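Local atomic coordinates of beta-catenin homolog sys-1 (Caenorhabditis elegans, PDB entry 3C2G), a protein that acts as a transcriptional coregulator in the Wnt signalling asymmetry pathway, binding the TCF factor POP-1 directly and activating or repressing target genes. Residues A[339-353]-A[393-407]. Residues are numbered along the deposited sequence; the frame is centred on the assembly and turned at random.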
loop_
_atom_site.group_PDB
_atom_site.type_symbol
_atom_site.label_atom_id
_atom_site.label_comp_id
_atom_site.label_asym_id
_atom_site.label_seq_id
_atom_site.Cartn_x
_atom_site.Cartn_y
_atom_site.Cartn_z
ATOM N N ASP A 339 -6.305 -7.275 -12.448
ATOM C CA ASP A 339 -4.874 -7.225 -12.174
ATOM C C ASP A 339 -4.493 -6.662 -10.816
ATOM O O ASP A 339 -3.465 -7.056 -10.263
ATOM C CB ASP A 339 -4.140 -6.475 -13.284
ATOM C CG ASP A 339 -4.063 -7.278 -14.579
ATOM O OD1 ASP A 339 -4.198 -8.527 -14.543
ATOM O OD2 ASP A 339 -3.861 -6.651 -15.643
ATOM N N GLU A 340 -5.306 -5.759 -10.270
ATOM C CA GLU A 340 -5.005 -5.195 -8.958
ATOM C C GLU A 340 -5.094 -6.277 -7.902
ATOM O O GLU A 340 -4.295 -6.318 -6.975
ATOM C CB GLU A 340 -5.958 -4.044 -8.608
ATOM C CG GLU A 340 -5.679 -2.743 -9.351
ATOM C CD GLU A 340 -4.283 -2.179 -9.088
ATOM O OE1 GLU A 340 -3.803 -2.262 -7.927
ATOM O OE2 GLU A 340 -3.668 -1.649 -10.050
ATOM N N VAL A 341 -6.076 -7.155 -8.048
ATOM C CA VAL A 341 -6.250 -8.250 -7.123
ATOM C C VAL A 341 -5.095 -9.252 -7.283
ATOM O O VAL A 341 -4.547 -9.716 -6.290
ATOM C CB VAL A 341 -7.649 -8.909 -7.290
ATOM C CG1 VAL A 341 -7.777 -10.131 -6.435
ATOM C CG2 VAL A 341 -8.739 -7.925 -6.901
ATOM N N ILE A 342 -4.707 -9.546 -8.528
ATOM C CA ILE A 342 -3.593 -10.450 -8.794
ATOM C C ILE A 342 -2.324 -9.868 -8.198
ATOM O O ILE A 342 -1.518 -10.583 -7.591
ATOM C CB ILE A 342 -3.361 -10.698 -10.312
ATOM C CG1 ILE A 342 -4.624 -11.225 -11.017
ATOM C CG2 ILE A 342 -2.196 -11.636 -10.532
ATOM C CD1 ILE A 342 -5.318 -12.351 -10.320
ATOM N N TYR A 343 -2.161 -8.564 -8.365
ATOM C CA TYR A 343 -0.997 -7.875 -7.856
ATOM C C TYR A 343 -0.913 -7.998 -6.352
ATOM O O TYR A 343 0.138 -8.365 -5.833
ATOM C CB TYR A 343 -1.021 -6.412 -8.256
ATOM C CG TYR A 343 0.010 -5.582 -7.541
ATOM C CD1 TYR A 343 1.382 -5.731 -7.837
ATOM C CD2 TYR A 343 -0.372 -4.630 -6.579
ATOM C CE1 TYR A 343 2.342 -4.964 -7.188
ATOM C CE2 TYR A 343 0.585 -3.846 -5.922
ATOM C CZ TYR A 343 1.941 -4.019 -6.223
ATOM O OH TYR A 343 2.903 -3.252 -5.582
ATOM N N SER A 344 -2.019 -7.723 -5.661
ATOM C CA SER A 344 -2.060 -7.778 -4.201
ATOM C C SER A 344 -1.854 -9.191 -3.674
ATOM O O SER A 344 -1.081 -9.397 -2.743
ATOM C CB SER A 344 -3.387 -7.233 -3.673
ATOM O OG SER A 344 -3.652 -5.933 -4.164
ATOM N N GLY A 345 -2.552 -10.154 -4.276
ATOM C CA GLY A 345 -2.498 -11.544 -3.849
ATOM C C GLY A 345 -1.118 -12.157 -4.008
ATOM O O GLY A 345 -0.612 -12.799 -3.085
ATOM N N THR A 346 -0.507 -11.975 -5.179
ATOM C CA THR A 346 0.816 -12.526 -5.420
ATOM C C THR A 346 1.872 -11.826 -4.561
ATOM O O THR A 346 2.866 -12.447 -4.172
ATOM C CB THR A 346 1.242 -12.481 -6.928
ATOM O OG1 THR A 346 1.262 -11.126 -7.403
ATOM C CG2 THR A 346 0.317 -13.324 -7.795
ATOM N N GLY A 347 1.665 -10.530 -4.295
ATOM C CA GLY A 347 2.545 -9.759 -3.428
ATOM C C GLY A 347 2.489 -10.316 -2.022
ATOM O O GLY A 347 3.517 -10.552 -1.398
ATOM N N PHE A 348 1.278 -10.552 -1.537
ATOM C CA PHE A 348 1.048 -11.198 -0.258
ATOM C C PHE A 348 1.677 -12.605 -0.155
ATOM O O PHE A 348 2.260 -12.963 0.870
ATOM C CB PHE A 348 -0.460 -11.279 0.014
ATOM C CG PHE A 348 -0.805 -12.059 1.238
ATOM C CD1 PHE A 348 -0.821 -11.451 2.480
ATOM C CD2 PHE A 348 -1.082 -13.414 1.156
ATOM C CE1 PHE A 348 -1.139 -12.186 3.631
ATOM C CE2 PHE A 348 -1.378 -14.156 2.291
ATOM C CZ PHE A 348 -1.416 -13.543 3.527
ATOM N N LEU A 349 1.517 -13.400 -1.206
ATOM C CA LEU A 349 2.036 -14.750 -1.256
ATOM C C LEU A 349 3.556 -14.749 -1.091
ATOM O O LEU A 349 4.103 -15.506 -0.288
ATOM C CB LEU A 349 1.637 -15.391 -2.590
ATOM C CG LEU A 349 1.929 -16.873 -2.797
ATOM C CD1 LEU A 349 1.299 -17.750 -1.688
ATOM C CD2 LEU A 349 1.475 -17.308 -4.199
ATOM N N SER A 350 4.226 -13.851 -1.807
ATOM C CA SER A 350 5.690 -13.762 -1.765
ATOM C C SER A 350 6.228 -13.479 -0.375
ATOM O O SER A 350 7.222 -14.078 0.016
ATOM C CB SER A 350 6.214 -12.726 -2.750
ATOM O OG SER A 350 5.748 -11.440 -2.398
ATOM N N ASN A 351 5.568 -12.590 0.372
ATOM C CA ASN A 351 5.978 -12.293 1.747
ATOM C C ASN A 351 5.574 -13.366 2.750
ATOM O O ASN A 351 6.331 -13.667 3.673
ATOM C CB ASN A 351 5.434 -10.948 2.226
ATOM C CG ASN A 351 6.109 -9.768 1.563
ATOM O OD1 ASN A 351 7.261 -9.842 1.145
ATOM N ND2 ASN A 351 5.384 -8.656 1.464
ATOM N N VAL A 352 4.382 -13.936 2.589
ATOM C CA VAL A 352 3.877 -14.857 3.607
ATOM C C VAL A 352 4.705 -16.151 3.650
ATOM O O VAL A 352 4.880 -16.720 4.724
ATOM C CB VAL A 352 2.358 -15.152 3.469
ATOM C CG1 VAL A 352 2.076 -16.229 2.418
ATOM C CG2 VAL A 352 1.764 -15.569 4.797
ATOM N N VAL A 353 5.208 -16.603 2.496
ATOM C CA VAL A 353 5.979 -17.837 2.459
ATOM C C VAL A 353 7.396 -17.596 2.942
ATOM O O VAL A 353 8.081 -18.539 3.319
ATOM C CB VAL A 353 6.017 -18.519 1.052
ATOM C CG1 VAL A 353 4.610 -18.813 0.542
ATOM C CG2 VAL A 353 6.816 -17.696 0.033
ATOM N N ARG A 393 2.169 -2.741 -14.060
ATOM C CA ARG A 393 1.460 -3.670 -13.182
ATOM C C ARG A 393 1.828 -5.129 -13.487
ATOM O O ARG A 393 2.146 -5.902 -12.580
ATOM C CB ARG A 393 -0.062 -3.461 -13.261
ATOM C CG ARG A 393 -0.784 -3.569 -11.922
ATOM C CD ARG A 393 -0.203 -2.532 -10.957
ATOM N NE ARG A 393 -0.942 -2.364 -9.700
ATOM C CZ ARG A 393 -0.529 -1.593 -8.692
ATOM N NH1 ARG A 393 0.618 -0.917 -8.773
ATOM N NH2 ARG A 393 -1.259 -1.506 -7.590
ATOM N N VAL A 394 1.779 -5.484 -14.766
ATOM C CA VAL A 394 2.113 -6.819 -15.223
ATOM C C VAL A 394 3.546 -7.137 -14.801
ATOM O O VAL A 394 3.866 -8.251 -14.394
ATOM C CB VAL A 394 1.963 -6.922 -16.753
ATOM C CG1 VAL A 394 2.527 -8.249 -17.276
ATOM C CG2 VAL A 394 0.498 -6.772 -17.147
ATOM N N CYS A 395 4.380 -6.118 -14.873
ATOM C CA CYS A 395 5.770 -6.209 -14.561
ATOM C C CYS A 395 5.976 -6.525 -13.077
ATOM O O CYS A 395 6.720 -7.437 -12.737
ATOM C CB CYS A 395 6.417 -4.887 -14.954
ATOM S SG CYS A 395 8.163 -4.782 -14.707
ATOM N N GLU A 396 5.303 -5.782 -12.207
ATOM C CA GLU A 396 5.289 -6.045 -10.772
ATOM C C GLU A 396 4.631 -7.389 -10.414
ATOM O O GLU A 396 5.004 -8.032 -9.430
ATOM C CB GLU A 396 4.575 -4.898 -10.054
ATOM C CG GLU A 396 5.363 -3.567 -9.997
ATOM C CD GLU A 396 4.480 -2.362 -9.655
ATOM O OE1 GLU A 396 3.293 -2.344 -10.056
ATOM O OE2 GLU A 396 4.980 -1.421 -9.000
ATOM N N ILE A 397 3.655 -7.815 -11.207
ATOM C CA ILE A 397 3.010 -9.112 -10.995
ATOM C C ILE A 397 3.974 -10.292 -11.242
ATOM O O ILE A 397 4.134 -11.167 -10.383
ATOM C CB ILE A 397 1.719 -9.263 -11.838
ATOM C CG1 ILE A 397 0.627 -8.328 -11.291
ATOM C CG2 ILE A 397 1.248 -10.717 -11.827
ATOM C CD1 ILE A 397 -0.652 -8.316 -12.076
ATOM N N ILE A 398 4.611 -10.305 -12.412
ATOM C CA ILE A 398 5.590 -11.331 -12.743
ATOM C C ILE A 398 6.717 -11.314 -11.721
ATOM O O ILE A 398 7.199 -12.360 -11.289
ATOM C CB ILE A 398 6.158 -11.131 -14.155
ATOM C CG1 ILE A 398 5.039 -11.259 -15.185
ATOM C CG2 ILE A 398 7.270 -12.162 -14.451
ATOM C CD1 ILE A 398 5.433 -10.728 -16.547
ATOM N N CYS A 399 7.113 -10.113 -11.318
ATOM C CA CYS A 399 8.150 -9.968 -10.323
ATOM C C CYS A 399 7.754 -10.606 -8.990
ATOM O O CYS A 399 8.565 -11.296 -8.383
ATOM C CB CYS A 399 8.512 -8.512 -10.140
ATOM S SG CYS A 399 10.010 -8.331 -9.182
ATOM N N ASN A 400 6.510 -10.384 -8.551
ATOM C CA ASN A 400 5.971 -11.066 -7.374
ATOM C C ASN A 400 6.003 -12.583 -7.490
ATOM O O ASN A 400 6.358 -13.267 -6.535
ATOM C CB ASN A 400 4.515 -10.659 -7.119
ATOM C CG ASN A 400 4.370 -9.230 -6.621
ATOM O OD1 ASN A 400 5.296 -8.653 -6.052
ATOM N ND2 ASN A 400 3.189 -8.668 -6.815
ATOM N N CYS A 401 5.593 -13.109 -8.635
ATOM C CA CYS A 401 5.527 -14.560 -8.815
ATOM C C CYS A 401 6.904 -15.220 -8.719
ATOM O O CYS A 401 7.075 -16.188 -7.988
ATOM C CB CYS A 401 4.831 -14.918 -10.121
ATOM S SG CYS A 401 3.048 -14.539 -10.161
ATOM N N LEU A 402 7.888 -14.650 -9.407
ATOM C CA LEU A 402 9.249 -15.163 -9.400
ATOM C C LEU A 402 9.918 -15.025 -8.045
ATOM O O LEU A 402 10.734 -15.873 -7.658
ATOM C CB LEU A 402 10.090 -14.473 -10.466
ATOM C CG LEU A 402 9.642 -14.637 -11.915
ATOM C CD1 LEU A 402 10.468 -13.709 -12.750
ATOM C CD2 LEU A 402 9.755 -16.083 -12.442
ATOM N N ARG A 403 9.586 -13.969 -7.315
ATOM C CA ARG A 403 10.093 -13.829 -5.946
ATOM C C ARG A 403 9.500 -14.937 -5.050
ATOM O O ARG A 403 10.172 -15.481 -4.182
ATOM C CB ARG A 403 9.785 -12.433 -5.397
ATOM C CG ARG A 403 10.881 -11.855 -4.516
ATOM C CD ARG A 403 10.609 -10.394 -4.052
ATOM N NE ARG A 403 9.204 -10.170 -3.715
ATOM C CZ ARG A 403 8.382 -9.410 -4.430
ATOM N NH1 ARG A 403 8.839 -8.772 -5.512
ATOM N NH2 ARG A 403 7.101 -9.296 -4.066
ATOM N N THR A 404 8.247 -15.297 -5.284
ATOM C CA THR A 404 7.657 -16.399 -4.549
ATOM C C THR A 404 8.344 -17.711 -4.926
ATOM O O THR A 404 8.653 -18.515 -4.044
ATOM C CB THR A 404 6.154 -16.513 -4.809
ATOM O OG1 THR A 404 5.551 -15.239 -4.581
ATOM C CG2 THR A 404 5.524 -17.571 -3.901
ATOM N N LEU A 405 8.586 -17.909 -6.223
ATOM C CA LEU A 405 9.296 -19.088 -6.704
ATOM C C LEU A 405 10.632 -19.240 -6.005
ATOM O O LEU A 405 10.961 -20.317 -5.533
ATOM C CB LEU A 405 9.506 -19.055 -8.228
ATOM C CG LEU A 405 10.224 -20.266 -8.880
ATOM C CD1 LEU A 405 9.471 -21.553 -8.626
ATOM C CD2 LEU A 405 10.448 -20.077 -10.390
ATOM N N ASN A 406 11.374 -18.145 -5.922
ATOM C CA ASN A 406 12.719 -18.141 -5.371
ATOM C C ASN A 406 12.748 -18.479 -3.889
ATOM O O ASN A 406 13.664 -19.158 -3.427
ATOM C CB ASN A 406 13.406 -16.802 -5.645
ATOM C CG ASN A 406 13.607 -16.532 -7.144
ATOM O OD1 ASN A 406 13.389 -17.407 -7.990
ATOM N ND2 ASN A 406 14.032 -15.314 -7.471
ATOM N N ASN A 407 11.733 -18.035 -3.151
ATOM C CA ASN A 407 11.570 -18.426 -1.747
ATOM C C ASN A 407 11.298 -19.918 -1.552
ATOM O O ASN A 407 11.636 -20.467 -0.512
ATOM C CB ASN A 407 10.499 -17.578 -1.059
ATOM C CG ASN A 407 10.928 -16.127 -0.884
ATOM O OD1 ASN A 407 12.126 -15.820 -0.888
ATOM N ND2 ASN A 407 9.953 -15.224 -0.751
HETATM O O HOH W 1 8.798 -11.027 -1.230
#
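Glu340 and Arg393 form a salt bridge between helix 339-352 and the 393-407 part of helix 388-409 in the armadillo domain; the axes of these segments cross at 22° and approach to 8.3 Å. Arg393 NH2 donates to the syn lone pair of Glu340 OE1 at 2.7 Å, while NH1 makes a weak bond to Glu396 OE1. The guanidinium lies in cation-pi contact over one face of the Tyr343 ring, CZ 4.0 Å from the centroid. A leucine in place of Arg393 would probably leave both carboxylates without their shared cation and the ring face without its charged partner. Tyr343, with CG anti to its backbone N (chi1 169°), enters as a knob among Arg393, Glu396, Ile397 and Asn400. Further along, the buried amide of Asn400 is used at both ends: ND2 donates to Thr346 OG1 (3.2 Å), whose own proton goes to Ile342 O, and OD1 accepts from Arg403 NH2. The bound peptide packs on Tyr343 and Arg403, and its backbone hydrogen-bonds to Asn351 ND2 and Asn407 OD1; Asn407 ND2 reaches Ser350 O only weakly. Arg403 NE donates to a water that donates to Asn351 OD1, and Arg403 NH2 gives a second bond to Ser350 OG at 3.0 Å, itself bonded to Gly347 O.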